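Local coordinates for JamJ (PDB 5DOZ), which probably uses NADPH to reduce the enoyl double bond of a carrier-protein-bound intermediate as the enoyl reductase of a polyketide synthase, at residues Glu181-Thr186 and Arg215-Gly220. Sequence-based numbering, arbitrary orientation.
Sequences EVFATT and RELTQG. With NDP (NADPH dihydro-nicotinamide-adenine-dinucleotide phosphate), chain E.
The Phe183 ring meets Leu217 at its edge: CB of Leu217 lies close to the ring plane, 4.2 Å from CE2. Thr218 comes in obliquely with its methyl, CG2 sitting 3.9 Å from Phe183 CZ. The carbonyl O of Glu181 lies in the ring plane at another part of the rim, and His201 stacks with the same ring. The side chains of Arg215 and Glu216 pair by charge alone, since the carboxylate oxygen OE2 lies over one face of the guanidinium. With CG anti to its own carbonyl carbon (chi1 -71°), Phe183 sends the far end of the ring out to the last turn of helix 210-218. It is the residue on the strand that meets Leu217 and Thr218.

Thr218 divides its branches: the methyl goes to the phenylalanine, while OG1 bonds back to Ile214 O and also to Gly222 N. That ties the last helical turn to the chain leaving it. Gln219 then adopts a positive phi of 63° in a Schellman motif, in which Gly220 N returns to Arg215 O at 2.8 Å.

Farther along the strand, Thr186 turns OG1 anti to its backbone N (chi1 -170°), and the hydroxyl is hydrogen-bonded to O2X of the 2'-phosphate of NADPH, consistent with use of NADPH; the 2.5 Å between Thr186 OG1 and O2X is short enough to make the exact length doubtful. Ser205 and Ser164 also bond the cofactor.

In the parallel sheet of this Rossmann-type nucleotide-binding domain, strand 181-186 runs between strands 157-160 and 201-204. The end of helix 210-218 packs beside it, with Leu217 also touching His201 and Thr218 touching Arg157, before the chain enters strand 223-228.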
ATOM      1  N   GLU A 181      15.206  -6.520  13.714  1.00 34.50           N
ATOM      2  CA  GLU A 181      14.707  -7.827  14.129  1.00 34.84           C
ATOM      3  C   GLU A 181      13.184  -7.852  13.999  1.00 34.12           C
ATOM      4  O   GLU A 181      12.485  -7.167  14.745  1.00 33.85           O
ATOM      5  CB  GLU A 181      15.138  -8.116  15.575  1.00 35.92           C
ATOM      6  CG  GLU A 181      14.945  -9.564  16.010  1.00 37.25           C
ATOM      7  CD  GLU A 181      15.383  -9.829  17.439  1.00 38.20           C
ATOM      8  OE1 GLU A 181      16.497  -9.407  17.828  1.00 39.05           O
ATOM      9  OE2 GLU A 181      14.614 -10.485  18.177  1.00 38.74           O
ATOM     10  N   VAL A 182      12.680  -8.642  13.050  1.00 33.77           N
ATOM     11  CA  VAL A 182      11.254  -8.677  12.723  1.00 32.84           C
ATOM     12  C   VAL A 182      10.444  -9.610  13.629  1.00 32.64           C
ATOM     13  O   VAL A 182      10.830 -10.756  13.878  1.00 32.92           O
ATOM     14  CB  VAL A 182      11.021  -9.061  11.238  1.00 33.01           C
ATOM     15  CG1 VAL A 182       9.533  -9.178  10.923  1.00 32.26           C
ATOM     16  CG2 VAL A 182      11.665  -8.043  10.314  1.00 33.03           C
ATOM     17  N   PHE A 183       9.320  -9.087  14.118  1.00 32.09           N
ATOM     18  CA  PHE A 183       8.295  -9.868  14.801  1.00 31.50           C
ATOM     19  C   PHE A 183       7.028  -9.792  13.947  1.00 31.00           C
ATOM     20  O   PHE A 183       6.469  -8.713  13.742  1.00 30.67           O
ATOM     21  CB  PHE A 183       8.040  -9.303  16.203  1.00 32.20           C
ATOM     22  CG  PHE A 183       9.170  -9.539  17.180  1.00 32.87           C
ATOM     23  CD1 PHE A 183      10.423  -8.966  16.981  1.00 33.15           C
ATOM     24  CD2 PHE A 183       8.970 -10.326  18.312  1.00 33.67           C
ATOM     25  CE1 PHE A 183      11.456  -9.184  17.882  1.00 34.08           C
ATOM     26  CE2 PHE A 183      10.002 -10.545  19.222  1.00 34.40           C
ATOM     27  CZ  PHE A 183      11.248  -9.974  19.004  1.00 34.36           C
ATOM     28  N   ALA A 184       6.587 -10.929  13.420  1.00 30.52           N
ATOM     29  CA  ALA A 184       5.450 -10.934  12.500  1.00 29.91           C
ATOM     30  C   ALA A 184       4.218 -11.616  13.086  1.00 29.60           C
ATOM     31  O   ALA A 184       4.329 -12.511  13.921  1.00 30.31           O
ATOM     32  CB  ALA A 184       5.841 -11.576  11.176  1.00 29.55           C
ATOM     33  N   THR A 185       3.044 -11.151  12.672  1.00 29.19           N
ATOM     34  CA  THR A 185       1.793 -11.843  12.955  1.00 28.79           C
ATOM     35  C   THR A 185       1.063 -12.085  11.640  1.00 28.39           C
ATOM     36  O   THR A 185       1.089 -11.241  10.750  1.00 28.12           O
ATOM     37  CB  THR A 185       0.866 -11.053  13.906  1.00 28.62           C
ATOM     38  OG1 THR A 185       0.418  -9.852  13.263  1.00 28.00           O
ATOM     39  CG2 THR A 185       1.564 -10.724  15.224  1.00 28.59           C
ATOM     40  N   THR A 186       0.418 -13.243  11.534  1.00 28.61           N
ATOM     41  CA  THR A 186      -0.342 -13.626  10.347  1.00 28.45           C
ATOM     42  C   THR A 186      -1.410 -14.664  10.728  1.00 28.93           C
ATOM     43  O   THR A 186      -1.448 -15.133  11.866  1.00 29.18           O
ATOM     44  CB  THR A 186       0.583 -14.153   9.217  1.00 28.31           C
ATOM     45  OG1 THR A 186      -0.165 -14.301   8.006  1.00 28.13           O
ATOM     46  CG2 THR A 186       1.209 -15.491   9.584  1.00 28.28           C
ATOM     47  N   ARG A 215       6.080  -9.783  25.022  1.00 40.77           N
ATOM     48  CA  ARG A 215       6.643  -9.459  26.337  1.00 43.99           C
ATOM     49  C   ARG A 215       7.668 -10.506  26.802  1.00 45.20           C
ATOM     50  O   ARG A 215       8.746 -10.154  27.286  1.00 45.28           O
ATOM     51  CB  ARG A 215       5.533  -9.283  27.386  1.00 45.52           C
ATOM     52  CG  ARG A 215       6.034  -8.886  28.772  1.00 48.28           C
ATOM     53  CD  ARG A 215       4.901  -8.470  29.701  1.00 50.16           C
ATOM     54  NE  ARG A 215       4.260  -9.607  30.367  1.00 52.01           N
ATOM     55  CZ  ARG A 215       4.491  -9.976  31.628  1.00 54.15           C
ATOM     56  NH1 ARG A 215       5.359  -9.306  32.380  1.00 55.65           N
ATOM     57  NH2 ARG A 215       3.853 -11.020  32.143  1.00 54.96           N
ATOM     58  N   GLU A 216       7.328 -11.782  26.630  1.00 45.92           N
ATOM     59  CA  GLU A 216       8.183 -12.888  27.068  1.00 47.28           C
ATOM     60  C   GLU A 216       9.428 -13.070  26.201  1.00 46.18           C
ATOM     61  O   GLU A 216      10.523 -13.286  26.722  1.00 46.66           O
ATOM     62  CB  GLU A 216       7.383 -14.194  27.161  1.00 48.81           C
ATOM     63  CG  GLU A 216       6.208 -14.131  28.131  1.00 50.57           C
ATOM     64  CD  GLU A 216       6.557 -13.431  29.436  1.00 52.33           C
ATOM     65  OE1 GLU A 216       7.386 -13.966  30.202  1.00 53.06           O
ATOM     66  OE2 GLU A 216       5.997 -12.344  29.698  1.00 53.56           O
ATOM     67  N   LEU A 217       9.259 -12.966  24.886  1.00 44.50           N
ATOM     68  CA  LEU A 217      10.379 -13.050  23.945  1.00 43.49           C
ATOM     69  C   LEU A 217      11.358 -11.875  24.058  1.00 43.27           C
ATOM     70  O   LEU A 217      12.448 -11.917  23.483  1.00 43.76           O
ATOM     71  CB  LEU A 217       9.862 -13.156  22.503  1.00 42.08           C
ATOM     72  CG  LEU A 217       9.161 -14.447  22.063  1.00 42.39           C
ATOM     73  CD1 LEU A 217       8.295 -14.206  20.832  1.00 40.88           C
ATOM     74  CD2 LEU A 217      10.159 -15.571  21.814  1.00 42.47           C
ATOM     75  N   THR A 218      10.968 -10.829  24.788  1.00 42.52           N
ATOM     76  CA  THR A 218      11.786  -9.611  24.898  1.00 42.42           C
ATOM     77  C   THR A 218      12.114  -9.193  26.337  1.00 42.84           C
ATOM     78  O   THR A 218      12.766  -8.174  26.547  1.00 42.71           O
ATOM     79  CB  THR A 218      11.133  -8.409  24.175  1.00 41.19           C
ATOM     80  OG1 THR A 218       9.840  -8.154  24.741  1.00 40.76           O
ATOM     81  CG2 THR A 218      11.004  -8.663  22.669  1.00 40.34           C
ATOM     82  N   GLN A 219      11.664  -9.974  27.317  1.00 43.59           N
ATOM     83  CA  GLN A 219      11.921  -9.695  28.745  1.00 45.01           C
ATOM     84  C   GLN A 219      11.287  -8.372  29.218  1.00 44.72           C
ATOM     85  O   GLN A 219      11.907  -7.592  29.953  1.00 44.55           O
ATOM     86  CB  GLN A 219      13.431  -9.721  29.063  1.00 46.13           C
ATOM     87  CG  GLN A 219      14.224 -10.859  28.427  1.00 47.24           C
ATOM     88  CD  GLN A 219      13.788 -12.234  28.904  1.00 48.61           C
ATOM     89  OE1 GLN A 219      13.849 -12.545  30.098  1.00 49.45           O
ATOM     90  NE2 GLN A 219      13.359 -13.073  27.965  1.00 48.43           N
ATOM     91  N   GLY A 220      10.052  -8.127  28.783  1.00 43.77           N
ATOM     92  CA  GLY A 220       9.314  -6.915  29.149  1.00 43.07           C
ATOM     93  C   GLY A 220       9.587  -5.719  28.249  1.00 42.31           C
ATOM     94  O   GLY A 220       8.797  -4.771  28.208  1.00 41.31           O
TER
HETATM   95  PA  NDP E 502      -4.112  -6.364   2.187  1.00 24.24           P
HETATM   96  O1A NDP E 502      -5.565  -6.666   1.877  1.00 23.59           O
HETATM   97  O2A NDP E 502      -3.020  -6.923   1.316  1.00 24.99           O
HETATM   98  O5B NDP E 502      -3.797  -6.864   3.683  1.00 26.03           O
HETATM   99  C5B NDP E 502      -4.827  -7.154   4.620  1.00 25.46           C
HETATM  100  C4B NDP E 502      -4.274  -8.204   5.568  1.00 26.06           C
HETATM  101  O4B NDP E 502      -4.924  -8.076   6.838  1.00 25.21           O
HETATM  102  C3B NDP E 502      -4.529  -9.632   5.096  1.00 25.58           C
HETATM  103  O3B NDP E 502      -3.417 -10.175   4.378  1.00 27.22           O
HETATM  104  C2B NDP E 502      -4.698 -10.395   6.384  1.00 25.58           C
HETATM  105  O2B NDP E 502      -3.447 -10.977   6.717  1.00 25.97           O
HETATM  106  C1B NDP E 502      -5.013  -9.359   7.448  1.00 24.93           C
HETATM  107  N9A NDP E 502      -6.372  -9.540   7.992  1.00 24.65           N
HETATM  108  C8A NDP E 502      -7.489  -9.790   7.288  1.00 24.49           C
HETATM  109  N7A NDP E 502      -8.554  -9.893   8.114  1.00 25.40           N
HETATM  110  C5A NDP E 502      -8.113  -9.702   9.372  1.00 24.86           C
HETATM  111  C6A NDP E 502      -8.707  -9.673  10.728  1.00 25.33           C
HETATM  112  N6A NDP E 502     -10.031  -9.871  10.908  1.00 25.41           N
HETATM  113  N1A NDP E 502      -7.882  -9.439  11.781  1.00 25.37           N
HETATM  114  C2A NDP E 502      -6.560  -9.237  11.626  1.00 24.59           C
HETATM  115  N3A NDP E 502      -5.962  -9.250  10.421  1.00 24.74           N
HETATM  116  C4A NDP E 502      -6.672  -9.471   9.284  1.00 24.60           C
HETATM  117  O3  NDP E 502      -3.945  -4.770   2.347  1.00 24.98           O
HETATM  118  PN  NDP E 502      -2.570  -3.934   2.296  1.00 25.42           P
HETATM  119  O1N NDP E 502      -1.441  -4.753   2.844  1.00 26.37           O
HETATM  120  O2N NDP E 502      -2.439  -3.313   0.933  1.00 26.70           O
HETATM  121  O5D NDP E 502      -2.851  -2.739   3.341  1.00 27.04           O
HETATM  122  C5D NDP E 502      -3.185  -2.996   4.711  1.00 26.32           C
HETATM  123  C4D NDP E 502      -3.944  -1.811   5.308  1.00 26.97           C
HETATM  124  O4D NDP E 502      -3.214  -0.594   5.137  1.00 27.33           O
HETATM  125  C3D NDP E 502      -5.284  -1.579   4.638  1.00 27.35           C
HETATM  126  O3D NDP E 502      -6.207  -1.203   5.658  1.00 28.29           O
HETATM  127  C2D NDP E 502      -5.038  -0.422   3.686  1.00 27.37           C
HETATM  128  O2D NDP E 502      -6.216   0.336   3.372  1.00 27.80           O
HETATM  129  C1D NDP E 502      -3.991   0.381   4.435  1.00 27.08           C
HETATM  130  N1N NDP E 502      -3.130   1.157   3.543  1.00 27.17           N
HETATM  131  C2N NDP E 502      -2.888   2.436   3.861  1.00 25.96           C
HETATM  132  C3N NDP E 502      -1.878   3.164   3.242  1.00 26.16           C
HETATM  133  C7N NDP E 502      -1.480   4.502   3.798  1.00 25.53           C
HETATM  134  O7N NDP E 502      -0.994   5.356   3.075  1.00 25.02           O
HETATM  135  N7N NDP E 502      -1.664   4.733   5.095  1.00 25.44           N
HETATM  136  C4N NDP E 502      -1.293   2.670   1.935  1.00 26.16           C
HETATM  137  C5N NDP E 502      -1.541   1.241   1.763  1.00 26.07           C
HETATM  138  C6N NDP E 502      -2.505   0.564   2.507  1.00 26.81           C
HETATM  139  P2B NDP E 502      -3.359 -12.244   7.688  1.00 26.60           P
HETATM  140  O1X NDP E 502      -4.201 -13.305   7.017  1.00 27.28           O
HETATM  141  O2X NDP E 502      -1.887 -12.520   7.696  1.00 27.35           O
HETATM  142  O3X NDP E 502      -3.901 -11.757   9.008  1.00 28.56           O